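Uncharacterized protein (Bacillus thuringiensis serovar kurstaki, PDB 4XE7) is a ParM-type bacterial actin-like protein, here without nucleotide, that probably polymerises into cytoskeletal filaments serving plasmid segregation. Local coordinates at residues 41-46 with 90-95; 73-78 with 175-180; 142-147 with 185-190. One frame throughout, in Å; residues are numbered along the deposited sequence.

Interaction 1. Residues 41-46 with 90-95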
loop_
_atom_site.group_PDB
_atom_site.type_symbol
_atom_site.label_atom_id
_atom_site.label_comp_id
_atom_site.label_asym_id
_atom_site.label_seq_id
_atom_site.Cartn_x
_atom_site.Cartn_y
_atom_site.Cartn_z
ATOM N N VAL A 41 -3.096 10.364 9.709
ATOM C CA VAL A 41 -3.412 11.743 9.990
ATOM C C VAL A 41 -4.679 11.773 10.813
ATOM O O VAL A 41 -5.698 11.209 10.403
ATOM C CB VAL A 41 -3.639 12.560 8.714
ATOM C CG1 VAL A 41 -3.949 13.996 9.080
ATOM C CG2 VAL A 41 -2.432 12.491 7.794
ATOM N N ILE A 42 -4.625 12.409 11.975
ATOM C CA ILE A 42 -5.830 12.569 12.784
ATOM C C ILE A 42 -6.036 14.034 13.181
ATOM O O ILE A 42 -5.110 14.842 13.123
ATOM C CB ILE A 42 -5.779 11.665 14.042
ATOM C CG1 ILE A 42 -4.744 12.179 15.038
ATOM C CG2 ILE A 42 -5.504 10.191 13.634
ATOM C CD1 ILE A 42 -4.659 11.349 16.314
ATOM N N ALA A 43 -7.264 14.371 13.558
ATOM C CA ALA A 43 -7.616 15.729 13.987
ATOM C C ALA A 43 -8.797 15.660 14.951
ATOM O O ALA A 43 -9.755 14.928 14.694
ATOM C CB ALA A 43 -7.945 16.624 12.771
ATOM N N GLU A 44 -8.728 16.403 16.058
ATOM C CA GLU A 44 -9.815 16.423 17.037
ATOM C C GLU A 44 -11.129 16.876 16.378
ATOM O O GLU A 44 -11.137 17.793 15.556
ATOM C CB GLU A 44 -9.463 17.328 18.235
ATOM C CG GLU A 44 -8.308 16.804 19.130
ATOM C CD GLU A 44 -8.179 17.556 20.463
ATOM O OE1 GLU A 44 -9.075 18.362 20.801
ATOM O OE2 GLU A 44 -7.195 17.315 21.195
ATOM N N ALA A 45 -12.228 16.217 16.734
ATOM C CA ALA A 45 -13.512 16.427 16.058
ATOM C C ALA A 45 -14.639 16.672 17.048
ATOM O O ALA A 45 -14.540 16.255 18.206
ATOM C CB ALA A 45 -13.846 15.213 15.170
ATOM N N PRO A 46 -15.714 17.354 16.600
ATOM C CA PRO A 46 -16.917 17.546 17.418
ATOM C C PRO A 46 -17.550 16.212 17.803
ATOM O O PRO A 46 -17.395 15.219 17.078
ATOM C CB PRO A 46 -17.861 18.344 16.498
ATOM C CG PRO A 46 -17.007 18.920 15.452
ATOM C CD PRO A 46 -15.830 18.017 15.285
ATOM N N ALA A 90 -14.080 12.590 19.843
ATOM C CA ALA A 90 -14.209 12.067 18.505
ATOM C C ALA A 90 -13.059 12.588 17.628
ATOM O O ALA A 90 -12.403 13.580 17.972
ATOM C CB ALA A 90 -15.560 12.444 17.920
ATOM N N TRP A 91 -12.827 11.912 16.502
ATOM C CA TRP A 91 -11.679 12.173 15.645
ATOM C C TRP A 91 -12.030 12.192 14.167
ATOM O O TRP A 91 -12.866 11.418 13.701
ATOM C CB TRP A 91 -10.581 11.117 15.880
ATOM C CG TRP A 91 -10.010 11.203 17.248
ATOM C CD1 TRP A 91 -10.439 10.533 18.350
ATOM C CD2 TRP A 91 -8.942 12.051 17.680
ATOM N NE1 TRP A 91 -9.710 10.910 19.449
ATOM C CE2 TRP A 91 -8.774 11.840 19.064
ATOM C CE3 TRP A 91 -8.109 12.974 17.035
ATOM C CZ2 TRP A 91 -7.801 12.502 19.814
ATOM C CZ3 TRP A 91 -7.143 13.644 17.783
ATOM C CH2 TRP A 91 -6.997 13.399 19.159
ATOM N N TYR A 92 -11.374 13.093 13.443
ATOM C CA TYR A 92 -11.291 13.034 12.003
ATOM C C TYR A 92 -10.077 12.190 11.680
ATOM O O TYR A 92 -9.021 12.375 12.290
ATOM C CB TYR A 92 -11.150 14.435 11.401
ATOM C CG TYR A 92 -12.356 15.324 11.593
ATOM C CD1 TYR A 92 -13.638 14.829 11.416
ATOM C CD2 TYR A 92 -12.207 16.663 11.942
ATOM C CE1 TYR A 92 -14.733 15.636 11.578
ATOM C CE2 TYR A 92 -13.298 17.478 12.108
ATOM C CZ TYR A 92 -14.560 16.960 11.920
ATOM O OH TYR A 92 -15.665 17.758 12.077
ATOM N N VAL A 93 -10.216 11.260 10.741
ATOM C CA VAL A 93 -9.137 10.316 10.460
ATOM C C VAL A 93 -8.863 10.204 8.970
ATOM O O VAL A 93 -9.792 10.099 8.180
ATOM C CB VAL A 93 -9.465 8.903 11.008
ATOM C CG1 VAL A 93 -8.230 7.988 10.942
ATOM C CG2 VAL A 93 -9.980 8.981 12.426
ATOM N N GLY A 94 -7.590 10.197 8.585
ATOM C CA GLY A 94 -7.223 9.938 7.206
ATOM C C GLY A 94 -7.428 11.120 6.286
ATOM O O GLY A 94 -7.128 12.263 6.654
ATOM N N ALA A 95 -7.955 10.854 5.089
ATOM C CA ALA A 95 -8.145 11.897 4.084
ATOM C C ALA A 95 -8.881 13.111 4.653
ATOM O O ALA A 95 -8.445 14.244 4.475
ATOM C CB ALA A 95 -8.896 11.341 2.871
HETATM O O HOH W 1 -15.585 15.017 20.299
#
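Ala45 sets its methyl squarely on the phenol ring of Tyr92: CB lies 3.6 Å from the ring centroid and 4° off the ring normal, a CH-pi contact in which the small methyl fits over mid-ring. At the far end of the same ring Pro46 crosses at about a right angle, its CD 3.2 Å from Tyr92 OH. Ile42, paired across the strands with Val93, also meets the indole of Trp91: CG1 lies between its own backbone N and carbonyl carbon (chi1 71°), which carries CD1 to 3.7 Å from Trp91 CZ3. The indole also runs alongside Glu44, whose CG meets CZ3 and CH2 and whose carboxylate stands nearly perpendicular to the ring plane. In this antiparallel pairing of strands 33-45 and 90-93, neighbours in the larger sheet of an actin-like protein, Tyr92 N bonds to Ala43 O (2.7 Å) and Ala43 N to Tyr92 O, with Gly94 N to Val41 O and Ala45 N to Ala90 O on either side. A water bridges Ala45 O and Ala90 N. Helix 123-140 covers the Ile42 and Trp91 side through Ile128, helix 95-98 reaches Val41 and Tyr92, and strand 73-79 flanks strand 90-93 on its other edge.

Interaction 2. Residues 73-78 with 175-180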
loop_
_atom_site.group_PDB
_atom_site.type_symbol
_atom_site.label_atom_id
_atom_site.label_comp_id
_atom_site.label_asym_id
_atom_site.label_seq_id
_atom_site.Cartn_x
_atom_site.Cartn_y
_atom_site.Cartn_z
ATOM N N LEU A 73 -13.968 9.957 7.387
ATOM C CA LEU A 73 -13.899 9.202 8.629
ATOM C C LEU A 73 -13.969 10.132 9.825
ATOM O O LEU A 73 -13.025 10.873 10.120
ATOM C CB LEU A 73 -12.619 8.351 8.688
ATOM C CG LEU A 73 -12.542 7.272 7.612
ATOM C CD1 LEU A 73 -11.164 6.664 7.562
ATOM C CD2 LEU A 73 -13.610 6.192 7.833
ATOM N N HIS A 74 -15.105 10.078 10.507
ATOM C CA HIS A 74 -15.354 10.891 11.685
ATOM C C HIS A 74 -15.859 9.936 12.746
ATOM O O HIS A 74 -17.014 9.527 12.712
ATOM C CB HIS A 74 -16.362 12.002 11.379
ATOM C CG HIS A 74 -16.774 12.800 12.576
ATOM N ND1 HIS A 74 -17.896 13.606 12.578
ATOM C CD2 HIS A 74 -16.223 12.921 13.807
ATOM C CE1 HIS A 74 -18.014 14.187 13.758
ATOM N NE2 HIS A 74 -17.016 13.787 14.523
ATOM N N VAL A 75 -14.979 9.543 13.661
ATOM C CA VAL A 75 -15.293 8.422 14.543
ATOM C C VAL A 75 -15.115 8.717 16.018
ATOM O O VAL A 75 -14.362 9.614 16.409
ATOM C CB VAL A 75 -14.433 7.193 14.185
ATOM C CG1 VAL A 75 -14.732 6.755 12.765
ATOM C CG2 VAL A 75 -12.945 7.520 14.338
ATOM N N ARG A 76 -15.843 7.961 16.832
ATOM C CA ARG A 76 -15.599 7.909 18.261
ATOM C C ARG A 76 -15.006 6.546 18.608
ATOM O O ARG A 76 -15.625 5.510 18.352
ATOM C CB ARG A 76 -16.891 8.145 19.044
ATOM C CG ARG A 76 -16.731 7.997 20.526
ATOM C CD ARG A 76 -15.985 9.183 21.104
ATOM N NE ARG A 76 -15.761 9.020 22.536
ATOM C CZ ARG A 76 -16.660 9.310 23.472
ATOM N NH1 ARG A 76 -17.849 9.785 23.133
ATOM N NH2 ARG A 76 -16.368 9.125 24.744
ATOM N N ILE A 77 -13.809 6.544 19.181
ATOM C CA ILE A 77 -13.135 5.292 19.520
ATOM C C ILE A 77 -12.939 5.144 21.025
ATOM O O ILE A 77 -12.214 5.922 21.658
ATOM C CB ILE A 77 -11.781 5.182 18.822
ATOM C CG1 ILE A 77 -11.999 5.164 17.310
ATOM C CG2 ILE A 77 -11.022 3.926 19.299
ATOM C CD1 ILE A 77 -10.719 5.157 16.483
ATOM N N ILE A 78 -13.602 4.135 21.581
ATOM C CA ILE A 78 -13.476 3.758 22.989
ATOM C C ILE A 78 -12.543 2.564 23.170
ATOM O O ILE A 78 -12.889 1.444 22.803
ATOM C CB ILE A 78 -14.846 3.395 23.591
ATOM C CG1 ILE A 78 -15.894 4.433 23.184
ATOM C CG2 ILE A 78 -14.750 3.248 25.109
ATOM C CD1 ILE A 78 -15.606 5.803 23.709
ATOM N N HIS A 175 -12.620 -2.892 22.117
ATOM C CA HIS A 175 -12.569 -1.553 21.537
ATOM C C HIS A 175 -13.827 -1.293 20.721
ATOM O O HIS A 175 -14.240 -2.144 19.932
ATOM C CB HIS A 175 -11.336 -1.389 20.639
ATOM C CG HIS A 175 -10.122 -2.102 21.143
ATOM N ND1 HIS A 175 -9.160 -1.471 21.915
ATOM C CD2 HIS A 175 -9.711 -3.373 20.999
ATOM C CE1 HIS A 175 -8.217 -2.336 22.216
ATOM N NE2 HIS A 175 -8.518 -3.506 21.679
ATOM N N THR A 176 -14.444 -0.131 20.888
ATOM C CA THR A 176 -15.549 0.219 20.009
ATOM C C THR A 176 -15.194 1.392 19.110
ATOM O O THR A 176 -14.529 2.346 19.529
ATOM C CB THR A 176 -16.827 0.568 20.795
ATOM O OG1 THR A 176 -16.632 1.803 21.492
ATOM C CG2 THR A 176 -17.157 -0.549 21.780
ATOM N N VAL A 177 -15.640 1.302 17.868
ATOM C CA VAL A 177 -15.522 2.391 16.917
ATOM C C VAL A 177 -16.910 2.784 16.437
ATOM O O VAL A 177 -17.621 1.976 15.834
ATOM C CB VAL A 177 -14.662 2.004 15.693
ATOM C CG1 VAL A 177 -14.489 3.208 14.785
ATOM C CG2 VAL A 177 -13.302 1.436 16.132
ATOM N N GLU A 178 -17.303 4.019 16.707
ATOM C CA GLU A 178 -18.607 4.489 16.264
ATOM C C GLU A 178 -18.446 5.509 15.152
ATOM O O GLU A 178 -17.749 6.510 15.315
ATOM C CB GLU A 178 -19.397 5.094 17.424
ATOM C CG GLU A 178 -20.761 5.601 16.994
ATOM C CD GLU A 178 -21.511 6.309 18.101
ATOM O OE1 GLU A 178 -21.029 6.315 19.257
ATOM O OE2 GLU A 178 -22.581 6.875 17.801
ATOM N N PHE A 179 -19.068 5.237 14.013
ATOM C CA PHE A 179 -19.015 6.157 12.889
ATOM C C PHE A 179 -20.061 7.271 13.089
ATOM O O PHE A 179 -21.242 6.995 13.298
ATOM C CB PHE A 179 -19.257 5.421 11.563
ATOM C CG PHE A 179 -18.181 4.411 11.197
ATOM C CD1 PHE A 179 -18.331 3.066 11.516
ATOM C CD2 PHE A 179 -17.039 4.806 10.510
ATOM C CE1 PHE A 179 -17.355 2.130 11.162
ATOM C CE2 PHE A 179 -16.060 3.877 10.147
ATOM C CZ PHE A 179 -16.221 2.534 10.472
ATOM N N LEU A 180 -19.615 8.521 13.037
ATOM C CA LEU A 180 -20.483 9.663 13.308
ATOM C C LEU A 180 -20.906 10.360 12.006
ATOM O O LEU A 180 -21.758 11.251 12.007
ATOM C CB LEU A 180 -19.771 10.647 14.239
ATOM C CG LEU A 180 -19.439 10.073 15.618
ATOM C CD1 LEU A 180 -18.580 11.031 16.414
ATOM C CD2 LEU A 180 -20.714 9.760 16.370
HETATM O O HOH W 2 -17.143 3.981 20.078
#
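His175 touches Ile78 through its backbone, CA to O, while its imidazole turns away to Ser79 and Leu171. Thr176 N gives a bond to Ile78 O and Ile78 N one to Thr176 O, both 2.9 Å, in an antiparallel hydrogen-bonded pair. Thr176 OG1, between its own backbone N and carbonyl carbon (chi1 69°), stands 3.2 Å from Ile78 CB and is joined through a water to Arg76 O; a small polar side chain suits this partly exposed face, where it can hold a water. Val177 turns to the buried face, where CG1 touches both Val75 CB and Ile77 CG1, 4.0 Å from each; beta-branched, apolar side chains suit both the extended backbone and the face packed on helix 123-140. These are inner strands of the larger sheet of an actin-like fold, between strands 90-93 and 188-200. Glu178 exchanges two nearly straight backbone bonds with Arg76, whose NE reaches Arg87 O. Phe179 lies alongside Val75, CD2 3.8 Å from CG1, and Leu73 CD2 reaches the ring edge at 4.1 Å from CE2. Leu180 gives its N to His74 O (2.8 Å) and lays CB over the imidazole face, while NE2 of that ring binds Pro46 O.

Interaction 3. Residues 142-147 with 185-190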
loop_
_atom_site.group_PDB
_atom_site.type_symbol
_atom_site.label_atom_id
_atom_site.label_comp_id
_atom_site.label_asym_id
_atom_site.label_seq_id
_atom_site.Cartn_x
_atom_site.Cartn_y
_atom_site.Cartn_z
ATOM N N GLY A 142 -20.165 -6.508 6.741
ATOM C CA GLY A 142 -21.458 -6.548 7.392
ATOM C C GLY A 142 -21.508 -7.126 8.791
ATOM O O GLY A 142 -22.489 -7.771 9.157
ATOM N N LYS A 143 -20.468 -6.890 9.583
ATOM C CA LYS A 143 -20.401 -7.452 10.927
ATOM C C LYS A 143 -20.129 -6.379 11.971
ATOM O O LYS A 143 -19.118 -5.666 11.895
ATOM C CB LYS A 143 -19.308 -8.522 11.019
ATOM C CG LYS A 143 -19.475 -9.752 10.111
ATOM C CD LYS A 143 -18.208 -10.618 10.249
ATOM C CE LYS A 143 -18.106 -11.696 9.168
ATOM N NZ LYS A 143 -19.069 -12.804 9.416
ATOM N N GLU A 144 -21.007 -6.282 12.964
ATOM C CA GLU A 144 -20.888 -5.226 13.961
ATOM C C GLU A 144 -20.174 -5.699 15.224
ATOM O O GLU A 144 -19.837 -4.896 16.090
ATOM C CB GLU A 144 -22.273 -4.665 14.299
ATOM C CG GLU A 144 -22.609 -3.403 13.523
ATOM C CD GLU A 144 -24.057 -2.975 13.675
ATOM O OE1 GLU A 144 -24.514 -2.132 12.869
ATOM O OE2 GLU A 144 -24.734 -3.478 14.596
ATOM N N GLU A 145 -19.945 -7.004 15.328
ATOM C CA GLU A 145 -19.097 -7.560 16.379
ATOM C C GLU A 145 -18.072 -8.437 15.709
ATOM O O GLU A 145 -18.430 -9.355 14.980
ATOM C CB GLU A 145 -19.880 -8.395 17.401
ATOM C CG GLU A 145 -20.747 -7.624 18.374
ATOM C CD GLU A 145 -21.315 -8.517 19.469
ATOM O OE1 GLU A 145 -21.460 -8.038 20.611
ATOM O OE2 GLU A 145 -21.618 -9.699 19.191
ATOM N N VAL A 146 -16.800 -8.159 15.946
ATOM C CA VAL A 146 -15.761 -9.013 15.402
ATOM C C VAL A 146 -14.697 -9.324 16.427
ATOM O O VAL A 146 -14.215 -8.445 17.153
ATOM C CB VAL A 146 -15.087 -8.392 14.163
ATOM C CG1 VAL A 146 -16.036 -8.446 12.960
ATOM C CG2 VAL A 146 -14.647 -6.962 14.447
ATOM N N SER A 147 -14.356 -10.600 16.502
ATOM C CA SER A 147 -13.103 -11.004 17.101
ATOM C C SER A 147 -12.018 -10.773 16.055
ATOM O O SER A 147 -12.172 -11.183 14.908
ATOM C CB SER A 147 -13.149 -12.465 17.534
ATOM O OG SER A 147 -11.857 -12.912 17.875
ATOM N N GLU A 185 -22.419 5.875 8.915
ATOM C CA GLU A 185 -22.945 6.707 9.999
ATOM C C GLU A 185 -23.984 5.972 10.837
ATOM O O GLU A 185 -24.915 5.383 10.301
ATOM C CB GLU A 185 -23.558 7.998 9.453
ATOM C CG GLU A 185 -24.317 8.787 10.524
ATOM C CD GLU A 185 -24.882 10.100 10.015
ATOM O OE1 GLU A 185 -24.763 10.370 8.798
ATOM O OE2 GLU A 185 -25.448 10.860 10.836
ATOM N N GLY A 186 -23.795 5.985 12.154
ATOM C CA GLY A 186 -24.725 5.345 13.062
ATOM C C GLY A 186 -24.257 3.975 13.481
ATOM O O GLY A 186 -24.703 3.449 14.492
ATOM N N LYS A 187 -23.350 3.391 12.708
ATOM C CA LYS A 187 -22.852 2.058 13.029
ATOM C C LYS A 187 -21.780 2.098 14.096
ATOM O O LYS A 187 -20.895 2.954 14.078
ATOM C CB LYS A 187 -22.312 1.365 11.776
ATOM C CG LYS A 187 -23.397 0.725 10.916
ATOM C CD LYS A 187 -22.809 0.029 9.700
ATOM C CE LYS A 187 -23.903 -0.432 8.751
ATOM N NZ LYS A 187 -24.779 -1.458 9.372
ATOM N N LYS A 188 -21.864 1.153 15.023
ATOM C CA LYS A 188 -20.881 1.001 16.080
ATOM C C LYS A 188 -20.267 -0.395 16.011
ATOM O O LYS A 188 -20.970 -1.382 16.165
ATOM C CB LYS A 188 -21.538 1.237 17.441
ATOM C CG LYS A 188 -20.586 1.266 18.608
ATOM C CD LYS A 188 -21.182 2.064 19.764
ATOM C CE LYS A 188 -20.337 1.946 21.019
ATOM N NZ LYS A 188 -20.909 2.732 22.152
ATOM N N ILE A 189 -18.964 -0.485 15.776
ATOM C CA ILE A 189 -18.336 -1.798 15.650
ATOM C C ILE A 189 -17.615 -2.191 16.939
ATOM O O ILE A 189 -16.796 -1.444 17.469
ATOM C CB ILE A 189 -17.355 -1.846 14.444
ATOM C CG1 ILE A 189 -18.128 -2.030 13.128
ATOM C CG2 ILE A 189 -16.471 -3.067 14.538
ATOM C CD1 ILE A 189 -18.861 -0.834 12.624
ATOM N N LYS A 190 -17.933 -3.371 17.447
ATOM C CA LYS A 190 -17.292 -3.874 18.643
ATOM C C LYS A 190 -16.162 -4.837 18.290
ATOM O O LYS A 190 -16.387 -5.892 17.694
ATOM C CB LYS A 190 -18.327 -4.552 19.541
ATOM C CG LYS A 190 -17.774 -5.137 20.812
ATOM C CD LYS A 190 -18.906 -5.617 21.706
ATOM C CE LYS A 190 -18.423 -6.627 22.730
ATOM N NZ LYS A 190 -19.526 -7.019 23.651
#
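A parallel pairing at the margin of the larger mixed sheet brings the start of strand 145-154, outermost in this chain, beside strand 188-200. The preceding helix 123-140 ends in a Schellman motif with Gly142, at positive phi, as its C-prime residue. Lys190 is gripped by its backbone at both ends: its N gives an almost straight bond to Glu144 O (2.8 Å, 177° at the hydrogen), and its O takes one from Val146 N (2.9 Å). Glu145 and Lys190 put their side chains on the same face, side by side and pointing the same way. Lys190, with CG anti to the backbone N (chi1 179°) and the chain extended beyond, runs its methylenes past the glutamate, CD 3.7 Å from Glu145 OE1, to a long salt bridge between NZ and that oxygen. Glu144 instead meets Lys187 at about a right angle, in a salt bridge with OE1 3.6 Å from NZ. On the buried side Val146 CG2 touches Ile189 CG2 at 4.3 Å, and both residues pack on Ala138, whose small methyl suits a helix lying close to the sheet. Backbone bonds therefore fix the register, while the ion pairs, both with an exposed glutamate and one of them long, probably add only modest attraction.

Overall arrangement
The three contacts belong to one sheet and follow one another across it. Interactions 1 and 2 have centres about 10 Å apart and meet directly: Trp91 N lies 2.8 Å from Val75 O and Val93 N 2.9 Å from Leu73 O, both probable hydrogen bonds between strands 90-93 and 73-79. Interactions 2 and 3, again about 10 Å apart between centres, are joined by probable hydrogen bonds, Ile189 N to Val177 O (2.8 Å) and Phe179 N to Lys187 O (2.9 Å), and by packing of Phe179 on Ile189. Interactions 1 and 3 do not touch; their nearest atoms are about 11 Å apart. Helix 123-140 backs all three, through Ile128, Thr132, Ala135 and Ala138 in turn.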